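Long-range contact in serine--tRNA ligase (Pyrococcus horikoshii, PDB 2DQ0), which probably attaches serine to tRNA(Ser), and also to tRNA(Sec), at the expense of ATP, working as a homodimeric class II synthetase: residues D17-W29 against Y102-V116. Residues are numbered along the deposited sequence; the frame is centred on the assembly and turned at random.
Sequences DLIKRGELEKVKW and YLWRLPNITHPSVPV
With CG of both Trp-29 (chi1 -82°) and Tyr-102 anti to its own carbonyl carbon, the edge of Tyr-102 is turned to the face of the Trp-29 indole. Their planes lie 60° apart, and CD2 of Tyr-102 stands 3.2 Å above the centre of the indole. CG of Lys-26 covers the opposite face, towards the rim, while CD2 of Leu-106 reaches the indole edge at CE3, 3.4 Å away. An alanine in place of Trp-29 would probably open a gap between Lys-26 and Tyr-102 and leave the tyrosine edge without the face it packs on. The chain of Lys-26 carries NZ to Arg-105 O, a 2.9 Å hydrogen bond; the hydroxyl of Tyr-350, from the catalytic core, also bonds this amine. The contact lies at the root of the long antiparallel coiled-coil arm, characteristic of the tRNA-binding N-terminal extension of SerRS: residues 17-29 lead into its outgoing helix 28-65, and residues 102-116 leave its returning helix 72-103. Farther along, the Arg-21 chain, extended from CG to NE, runs past the Pro-107 ring, where Arg-21 CD lies 3.4 Å from Pro-107 CG. Its guanidinium has Pro-107 CB over one face and Thr-110 CG2 over the other; Arg-21 NH1 gives Asn-108 O a 2.8 Å bond, and NE adds a weak one. The Asp-17 carboxylate takes two bonds from Thr-110: Thr-110 N donates to Asp-17 OD1 at 2.8 Å in a nearly straight bond (174°), whereas Thr-110 OG1 donates to the syn lone pair of Asp-17 OD2 at 2.7 Å.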
ATOM      1  N   ASP A  17      31.136  -4.478  21.571  1.00 61.62           N
ATOM      2  CA  ASP A  17      29.736  -4.122  21.409  1.00 59.00           C
ATOM      3  C   ASP A  17      29.061  -5.257  20.640  1.00 60.83           C
ATOM      4  O   ASP A  17      27.944  -5.674  20.967  1.00 47.83           O
ATOM      5  CB  ASP A  17      29.595  -2.795  20.663  1.00 56.10           C
ATOM      6  CG  ASP A  17      28.366  -1.997  21.115  1.00 60.68           C
ATOM      7  OD1 ASP A  17      27.480  -1.735  20.281  1.00 62.42           O
ATOM      8  OD2 ASP A  17      28.289  -1.629  22.307  1.00 60.66           O
ATOM      9  N   LEU A  18      29.764  -5.758  19.628  1.00 58.35           N
ATOM     10  CA  LEU A  18      29.284  -6.865  18.817  1.00 55.58           C
ATOM     11  C   LEU A  18      28.955  -8.032  19.734  1.00 62.41           C
ATOM     12  O   LEU A  18      27.996  -8.769  19.499  1.00 64.89           O
ATOM     13  CB  LEU A  18      30.366  -7.283  17.837  1.00 52.56           C
ATOM     14  CG  LEU A  18      30.163  -6.974  16.355  1.00 64.27           C
ATOM     15  CD1 LEU A  18      29.467  -5.641  16.158  1.00 59.35           C
ATOM     16  CD2 LEU A  18      31.513  -7.010  15.667  1.00 49.01           C
ATOM     17  N   ILE A  19      29.753  -8.200  20.787  1.00 61.88           N
ATOM     18  CA  ILE A  19      29.515  -9.283  21.727  1.00 63.57           C
ATOM     19  C   ILE A  19      28.340  -8.946  22.643  1.00 66.65           C
ATOM     20  O   ILE A  19      27.556  -9.824  22.998  1.00 69.83           O
ATOM     21  CB  ILE A  19      30.787  -9.607  22.543  1.00 65.00           C
ATOM     22  CG1 ILE A  19      31.827 -10.239  21.612  1.00 66.32           C
ATOM     23  CG2 ILE A  19      30.473 -10.597  23.662  1.00 56.24           C
ATOM     24  CD1 ILE A  19      33.191 -10.374  22.221  1.00 71.42           C
ATOM     25  N   LYS A  20      28.200  -7.679  23.018  1.00 64.46           N
ATOM     26  CA  LYS A  20      27.072  -7.300  23.857  1.00 59.58           C
ATOM     27  C   LYS A  20      25.794  -7.483  23.032  1.00 61.35           C
ATOM     28  O   LYS A  20      24.700  -7.626  23.581  1.00 53.86           O
ATOM     29  CB  LYS A  20      27.163  -5.834  24.272  1.00 54.16           C
ATOM     30  CG  LYS A  20      28.220  -5.480  25.283  1.00 60.10           C
ATOM     31  CD  LYS A  20      28.170  -3.970  25.562  1.00 61.30           C
ATOM     32  CE  LYS A  20      29.373  -3.496  26.365  1.00 43.61           C
ATOM     33  NZ  LYS A  20      29.548  -2.019  26.299  1.00 58.90           N
ATOM     34  N   ARG A  21      25.947  -7.470  21.708  1.00 58.15           N
ATOM     35  CA  ARG A  21      24.811  -7.592  20.805  1.00 54.06           C
ATOM     36  C   ARG A  21      24.485  -9.010  20.426  1.00 55.38           C
ATOM     37  O   ARG A  21      23.408  -9.271  19.934  1.00 52.34           O
ATOM     38  CB  ARG A  21      25.051  -6.802  19.518  1.00 54.02           C
ATOM     39  CG  ARG A  21      24.667  -5.336  19.565  1.00 57.31           C
ATOM     40  CD  ARG A  21      25.000  -4.682  18.223  1.00 58.91           C
ATOM     41  NE  ARG A  21      24.546  -3.297  18.138  1.00 52.43           N
ATOM     42  CZ  ARG A  21      23.279  -2.923  18.032  1.00 46.99           C
ATOM     43  NH1 ARG A  21      22.987  -1.638  17.960  1.00 48.02           N
ATOM     44  NH2 ARG A  21      22.304  -3.826  17.992  1.00 51.08           N
ATOM     45  N   GLY A  22      25.419  -9.924  20.647  1.00 60.85           N
ATOM     46  CA  GLY A  22      25.176 -11.304  20.288  1.00 58.02           C
ATOM     47  C   GLY A  22      25.531 -11.529  18.831  1.00 66.96           C
ATOM     48  O   GLY A  22      25.068 -12.478  18.197  1.00 71.87           O
ATOM     49  N   GLU A  23      26.354 -10.648  18.284  1.00 66.52           N
ATOM     50  CA  GLU A  23      26.763 -10.777  16.894  1.00 67.98           C
ATOM     51  C   GLU A  23      28.185 -11.297  16.863  1.00 68.12           C
ATOM     52  O   GLU A  23      29.063 -10.701  16.241  1.00 69.92           O
ATOM     53  CB  GLU A  23      26.685  -9.419  16.201  1.00 64.30           C
ATOM     54  CG  GLU A  23      25.320  -8.807  16.279  1.00 66.62           C
ATOM     55  CD  GLU A  23      24.275  -9.665  15.586  1.00 72.06           C
ATOM     56  OE1 GLU A  23      24.396  -9.872  14.361  1.00 60.28           O
ATOM     57  OE2 GLU A  23      23.336 -10.134  16.265  1.00 68.76           O
ATOM     58  N   LEU A  24      28.414 -12.417  17.531  1.00 68.53           N
ATOM     59  CA  LEU A  24      29.750 -12.976  17.584  1.00 68.71           C
ATOM     60  C   LEU A  24      30.318 -13.419  16.245  1.00 67.68           C
ATOM     61  O   LEU A  24      31.511 -13.300  15.997  1.00 64.98           O
ATOM     62  CB  LEU A  24      29.793 -14.135  18.578  1.00 69.61           C
ATOM     63  CG  LEU A  24      29.806 -13.684  20.043  1.00 76.56           C
ATOM     64  CD1 LEU A  24      28.419 -13.182  20.466  1.00 75.46           C
ATOM     65  CD2 LEU A  24      30.244 -14.847  20.906  1.00 75.03           C
ATOM     66  N   GLU A  25      29.476 -13.920  15.361  1.00 75.02           N
ATOM     67  CA  GLU A  25      29.994 -14.373  14.087  1.00 80.12           C
ATOM     68  C   GLU A  25      30.521 -13.211  13.252  1.00 80.01           C
ATOM     69  O   GLU A  25      31.056 -13.406  12.164  1.00 78.82           O
ATOM     70  CB  GLU A  25      28.911 -15.181  13.357  1.00 92.74           C
ATOM     71  CG  GLU A  25      28.427 -16.372  14.216  1.00112.46           C
ATOM     72  CD  GLU A  25      27.675 -17.451  13.443  1.00121.01           C
ATOM     73  OE1 GLU A  25      28.205 -17.943  12.421  1.00124.83           O
ATOM     74  OE2 GLU A  25      26.559 -17.821  13.874  1.00125.34           O
ATOM     75  N   LYS A  26      30.399 -12.000  13.789  1.00 79.86           N
ATOM     76  CA  LYS A  26      30.867 -10.806  13.092  1.00 79.18           C
ATOM     77  C   LYS A  26      32.006 -10.081  13.791  1.00 76.80           C
ATOM     78  O   LYS A  26      32.470  -9.047  13.316  1.00 78.97           O
ATOM     79  CB  LYS A  26      29.711  -9.830  12.860  1.00 79.70           C
ATOM     80  CG  LYS A  26      28.845 -10.206  11.683  1.00 76.62           C
ATOM     81  CD  LYS A  26      27.658  -9.276  11.538  1.00 72.45           C
ATOM     82  CE  LYS A  26      26.872  -9.627  10.294  1.00 62.38           C
ATOM     83  NZ  LYS A  26      25.694  -8.760  10.120  1.00 60.95           N
ATOM     84  N   VAL A  27      32.461 -10.602  14.917  1.00 71.76           N
ATOM     85  CA  VAL A  27      33.571  -9.955  15.599  1.00 73.53           C
ATOM     86  C   VAL A  27      34.814 -10.086  14.699  1.00 68.72           C
ATOM     87  O   VAL A  27      35.579  -9.136  14.537  1.00 68.43           O
ATOM     88  CB  VAL A  27      33.838 -10.600  16.990  1.00 69.99           C
ATOM     89  CG1 VAL A  27      34.401 -12.003  16.830  1.00 83.34           C
ATOM     90  CG2 VAL A  27      34.783  -9.739  17.782  1.00 70.19           C
ATOM     91  N   LYS A  28      34.979 -11.254  14.084  1.00 63.97           N
ATOM     92  CA  LYS A  28      36.115 -11.519  13.207  1.00 66.95           C
ATOM     93  C   LYS A  28      36.222 -10.550  12.035  1.00 67.64           C
ATOM     94  O   LYS A  28      37.196 -10.574  11.286  1.00 66.07           O
ATOM     95  CB  LYS A  28      36.040 -12.945  12.655  1.00 67.67           C
ATOM     96  CG  LYS A  28      34.828 -13.224  11.785  1.00 74.01           C
ATOM     97  CD  LYS A  28      34.994 -14.529  11.030  1.00 76.12           C
ATOM     98  CE  LYS A  28      33.673 -15.044  10.487  1.00 79.23           C
ATOM     99  NZ  LYS A  28      32.752 -15.435  11.593  1.00 83.01           N
ATOM    100  N   TRP A  29      35.220  -9.698  11.879  1.00 72.61           N
ATOM    101  CA  TRP A  29      35.193  -8.731  10.786  1.00 69.27           C
ATOM    102  C   TRP A  29      36.023  -7.485  11.065  1.00 66.44           C
ATOM    103  O   TRP A  29      36.552  -6.866  10.148  1.00 60.82           O
ATOM    104  CB  TRP A  29      33.755  -8.299  10.515  1.00 71.19           C
ATOM    105  CG  TRP A  29      32.955  -9.216   9.669  1.00 68.73           C
ATOM    106  CD1 TRP A  29      33.350 -10.404   9.125  1.00 69.11           C
ATOM    107  CD2 TRP A  29      31.629  -8.982   9.201  1.00 69.50           C
ATOM    108  NE1 TRP A  29      32.352 -10.921   8.337  1.00 62.29           N
ATOM    109  CE2 TRP A  29      31.281 -10.068   8.368  1.00 66.58           C
ATOM    110  CE3 TRP A  29      30.698  -7.951   9.401  1.00 70.51           C
ATOM    111  CZ2 TRP A  29      30.043 -10.155   7.736  1.00 60.83           C
ATOM    112  CZ3 TRP A  29      29.464  -8.037   8.769  1.00 69.57           C
ATOM    113  CH2 TRP A  29      29.149  -9.132   7.946  1.00 64.28           C
ATOM    114  N   TYR A 102      31.367  -4.965   4.533  1.00 49.69           N
ATOM    115  CA  TYR A 102      31.307  -5.226   5.960  1.00 48.12           C
ATOM    116  C   TYR A 102      30.747  -4.014   6.698  1.00 50.22           C
ATOM    117  O   TYR A 102      29.894  -4.140   7.587  1.00 48.08           O
ATOM    118  CB  TYR A 102      32.696  -5.539   6.510  1.00 51.57           C
ATOM    119  CG  TYR A 102      33.295  -6.818   5.976  1.00 56.89           C
ATOM    120  CD1 TYR A 102      34.460  -6.799   5.207  1.00 55.40           C
ATOM    121  CD2 TYR A 102      32.695  -8.048   6.240  1.00 49.48           C
ATOM    122  CE1 TYR A 102      35.007  -7.970   4.714  1.00 60.00           C
ATOM    123  CE2 TYR A 102      33.233  -9.224   5.758  1.00 52.39           C
ATOM    124  CZ  TYR A 102      34.387  -9.183   4.992  1.00 61.24           C
ATOM    125  OH  TYR A 102      34.912 -10.349   4.490  1.00 64.63           O
ATOM    126  N   LEU A 103      31.222  -2.829   6.335  1.00 46.23           N
ATOM    127  CA  LEU A 103      30.752  -1.636   7.016  1.00 44.06           C
ATOM    128  C   LEU A 103      29.240  -1.497   7.003  1.00 44.22           C
ATOM    129  O   LEU A 103      28.662  -1.064   7.986  1.00 45.39           O
ATOM    130  CB  LEU A 103      31.394  -0.381   6.416  1.00 57.03           C
ATOM    131  CG  LEU A 103      32.877  -0.137   6.731  1.00 61.04           C
ATOM    132  CD1 LEU A 103      33.326   1.163   6.079  1.00 54.98           C
ATOM    133  CD2 LEU A 103      33.083  -0.089   8.244  1.00 52.16           C
ATOM    134  N   TRP A 104      28.604  -1.860   5.890  1.00 49.02           N
ATOM    135  CA  TRP A 104      27.151  -1.745   5.751  1.00 52.46           C
ATOM    136  C   TRP A 104      26.446  -2.851   6.480  1.00 53.45           C
ATOM    137  O   TRP A 104      25.246  -2.786   6.727  1.00 51.99           O
ATOM    138  CB  TRP A 104      26.724  -1.823   4.285  1.00 48.43           C
ATOM    139  CG  TRP A 104      26.906  -0.559   3.529  1.00 60.57           C
ATOM    140  CD1 TRP A 104      28.091   0.017   3.158  1.00 58.45           C
ATOM    141  CD2 TRP A 104      25.870   0.308   3.057  1.00 61.89           C
ATOM    142  NE1 TRP A 104      27.852   1.187   2.486  1.00 70.52           N
ATOM    143  CE2 TRP A 104      26.498   1.391   2.406  1.00 66.80           C
ATOM    144  CE3 TRP A 104      24.468   0.274   3.122  1.00 54.22           C
ATOM    145  CZ2 TRP A 104      25.771   2.437   1.816  1.00 59.92           C
ATOM    146  CZ3 TRP A 104      23.747   1.309   2.541  1.00 50.66           C
ATOM    147  CH2 TRP A 104      24.401   2.378   1.894  1.00 60.17           C
ATOM    148  N   ARG A 105      27.206  -3.880   6.812  1.00 51.35           N
ATOM    149  CA  ARG A 105      26.629  -5.017   7.469  1.00 49.65           C
ATOM    150  C   ARG A 105      26.988  -5.121   8.943  1.00 51.68           C
ATOM    151  O   ARG A 105      26.933  -6.199   9.530  1.00 57.14           O
ATOM    152  CB  ARG A 105      26.991  -6.278   6.670  1.00 45.51           C
ATOM    153  CG  ARG A 105      25.874  -6.686   5.687  1.00 53.74           C
ATOM    154  CD  ARG A 105      26.360  -7.425   4.445  1.00 42.25           C
ATOM    155  NE  ARG A 105      26.917  -6.457   3.522  1.00 60.93           N
ATOM    156  CZ  ARG A 105      26.548  -6.333   2.258  1.00 54.64           C
ATOM    157  NH1 ARG A 105      25.617  -7.130   1.769  1.00 49.74           N
ATOM    158  NH2 ARG A 105      27.106  -5.400   1.495  1.00 63.22           N
ATOM    159  N   LEU A 106      27.346  -3.987   9.540  1.00 50.23           N
ATOM    160  CA  LEU A 106      27.672  -3.939  10.959  1.00 49.46           C
ATOM    161  C   LEU A 106      26.649  -3.050  11.668  1.00 46.48           C
ATOM    162  O   LEU A 106      26.290  -1.989  11.183  1.00 51.83           O
ATOM    163  CB  LEU A 106      29.105  -3.431  11.165  1.00 49.52           C
ATOM    164  CG  LEU A 106      30.215  -4.436  10.804  1.00 56.60           C
ATOM    165  CD1 LEU A 106      31.578  -3.757  10.870  1.00 58.23           C
ATOM    166  CD2 LEU A 106      30.168  -5.631  11.761  1.00 51.48           C
ATOM    167  N   PRO A 107      26.147  -3.491  12.821  1.00 44.57           N
ATOM    168  CA  PRO A 107      25.159  -2.688  13.536  1.00 47.52           C
ATOM    169  C   PRO A 107      25.729  -1.466  14.207  1.00 50.53           C
ATOM    170  O   PRO A 107      26.911  -1.417  14.525  1.00 48.88           O
ATOM    171  CB  PRO A 107      24.579  -3.673  14.553  1.00 44.68           C
ATOM    172  CG  PRO A 107      25.753  -4.480  14.915  1.00 50.82           C
ATOM    173  CD  PRO A 107      26.419  -4.744  13.544  1.00 46.79           C
ATOM    174  N   ASN A 108      24.859  -0.489  14.447  1.00 56.45           N
ATOM    175  CA  ASN A 108      25.256   0.741  15.098  1.00 56.37           C
ATOM    176  C   ASN A 108      25.815   0.408  16.473  1.00 58.04           C
ATOM    177  O   ASN A 108      25.393  -0.557  17.107  1.00 56.78           O
ATOM    178  CB  ASN A 108      24.064   1.687  15.248  1.00 51.76           C
ATOM    179  CG  ASN A 108      24.497   3.143  15.364  1.00 56.84           C
ATOM    180  OD1 ASN A 108      23.669   4.056  15.395  1.00 61.03           O
ATOM    181  ND2 ASN A 108      25.809   3.363  15.421  1.00 53.95           N
ATOM    182  N   ILE A 109      26.788   1.200  16.911  1.00 57.03           N
ATOM    183  CA  ILE A 109      27.390   1.013  18.208  1.00 48.46           C
ATOM    184  C   ILE A 109      26.349   1.477  19.211  1.00 52.40           C
ATOM    185  O   ILE A 109      25.750   2.543  19.043  1.00 46.92           O
ATOM    186  CB  ILE A 109      28.658   1.866  18.360  1.00 52.50           C
ATOM    187  CG1 ILE A 109      29.656   1.507  17.261  1.00 50.64           C
ATOM    188  CG2 ILE A 109      29.292   1.627  19.733  1.00 54.84           C
ATOM    189  CD1 ILE A 109      30.084   0.066  17.285  1.00 35.85           C
ATOM    190  N   THR A 110      26.128   0.668  20.245  1.00 52.01           N
ATOM    191  CA  THR A 110      25.147   0.989  21.272  1.00 50.70           C
ATOM    192  C   THR A 110      25.655   2.081  22.195  1.00 56.15           C
ATOM    193  O   THR A 110      26.864   2.239  22.398  1.00 57.33           O
ATOM    194  CB  THR A 110      24.812  -0.235  22.165  1.00 47.63           C
ATOM    195  OG1 THR A 110      25.927  -0.524  23.018  1.00 47.11           O
ATOM    196  CG2 THR A 110      24.491  -1.463  21.310  1.00 49.80           C
ATOM    197  N   HIS A 111      24.710   2.820  22.758  1.00 58.06           N
ATOM    198  CA  HIS A 111      25.006   3.879  23.696  1.00 58.72           C
ATOM    199  C   HIS A 111      25.323   3.255  25.059  1.00 66.12           C
ATOM    200  O   HIS A 111      24.864   2.149  25.392  1.00 58.26           O
ATOM    201  CB  HIS A 111      23.812   4.817  23.816  1.00 57.78           C
ATOM    202  CG  HIS A 111      24.070   6.011  24.681  1.00 72.56           C
ATOM    203  ND1 HIS A 111      24.094   5.940  26.058  1.00 69.13           N
ATOM    204  CD2 HIS A 111      24.331   7.302  24.364  1.00 67.04           C
ATOM    205  CE1 HIS A 111      24.351   7.139  26.550  1.00 61.77           C
ATOM    206  NE2 HIS A 111      24.498   7.982  25.543  1.00 65.53           N
ATOM    207  N   PRO A 112      26.141   3.949  25.863  1.00 71.60           N
ATOM    208  CA  PRO A 112      26.499   3.430  27.184  1.00 67.90           C
ATOM    209  C   PRO A 112      25.290   3.162  28.077  1.00 66.67           C
ATOM    210  O   PRO A 112      25.339   2.283  28.933  1.00 63.78           O
ATOM    211  CB  PRO A 112      27.397   4.522  27.731  1.00 64.80           C
ATOM    212  CG  PRO A 112      28.110   4.975  26.494  1.00 62.76           C
ATOM    213  CD  PRO A 112      26.972   5.118  25.528  1.00 65.19           C
ATOM    214  N   SER A 113      24.204   3.899  27.857  1.00 59.87           N
ATOM    215  CA  SER A 113      23.010   3.742  28.673  1.00 60.44           C
ATOM    216  C   SER A 113      22.161   2.511  28.380  1.00 61.56           C
ATOM    217  O   SER A 113      21.264   2.179  29.166  1.00 57.55           O
ATOM    218  CB  SER A 113      22.126   5.002  28.591  1.00 58.92           C
ATOM    219  OG  SER A 113      21.675   5.257  27.275  1.00 69.04           O
ATOM    220  N   VAL A 114      22.412   1.832  27.266  1.00 57.49           N
ATOM    221  CA  VAL A 114      21.602   0.660  26.982  1.00 54.81           C
ATOM    222  C   VAL A 114      22.135  -0.497  27.774  1.00 54.61           C
ATOM    223  O   VAL A 114      23.324  -0.821  27.705  1.00 56.22           O
ATOM    224  CB  VAL A 114      21.510   0.298  25.439  1.00 53.63           C
ATOM    225  CG1 VAL A 114      22.376   1.206  24.620  1.00 51.28           C
ATOM    226  CG2 VAL A 114      21.868  -1.178  25.186  1.00 42.91           C
ATOM    227  N   PRO A 115      21.253  -1.125  28.566  1.00 57.85           N
ATOM    228  CA  PRO A 115      21.549  -2.275  29.426  1.00 55.78           C
ATOM    229  C   PRO A 115      21.959  -3.486  28.610  1.00 55.95           C
ATOM    230  O   PRO A 115      21.499  -3.645  27.483  1.00 58.22           O
ATOM    231  CB  PRO A 115      20.234  -2.500  30.159  1.00 56.72           C
ATOM    232  CG  PRO A 115      19.205  -2.040  29.153  1.00 64.45           C
ATOM    233  CD  PRO A 115      19.825  -0.765  28.644  1.00 59.52           C
ATOM    234  N   VAL A 116      22.818  -4.336  29.170  1.00 56.32           N
ATOM    235  CA  VAL A 116      23.256  -5.534  28.457  1.00 57.16           C
ATOM    236  C   VAL A 116      22.300  -6.697  28.687  1.00 58.14           C
ATOM    237  O   VAL A 116      21.804  -6.897  29.791  1.00 61.93           O
ATOM    238  CB  VAL A 116      24.671  -5.956  28.872  1.00 54.29           C
ATOM    239  CG1 VAL A 116      25.160  -7.100  27.965  1.00 48.72           C
ATOM    240  CG2 VAL A 116      25.605  -4.758  28.772  1.00 41.09           C
TER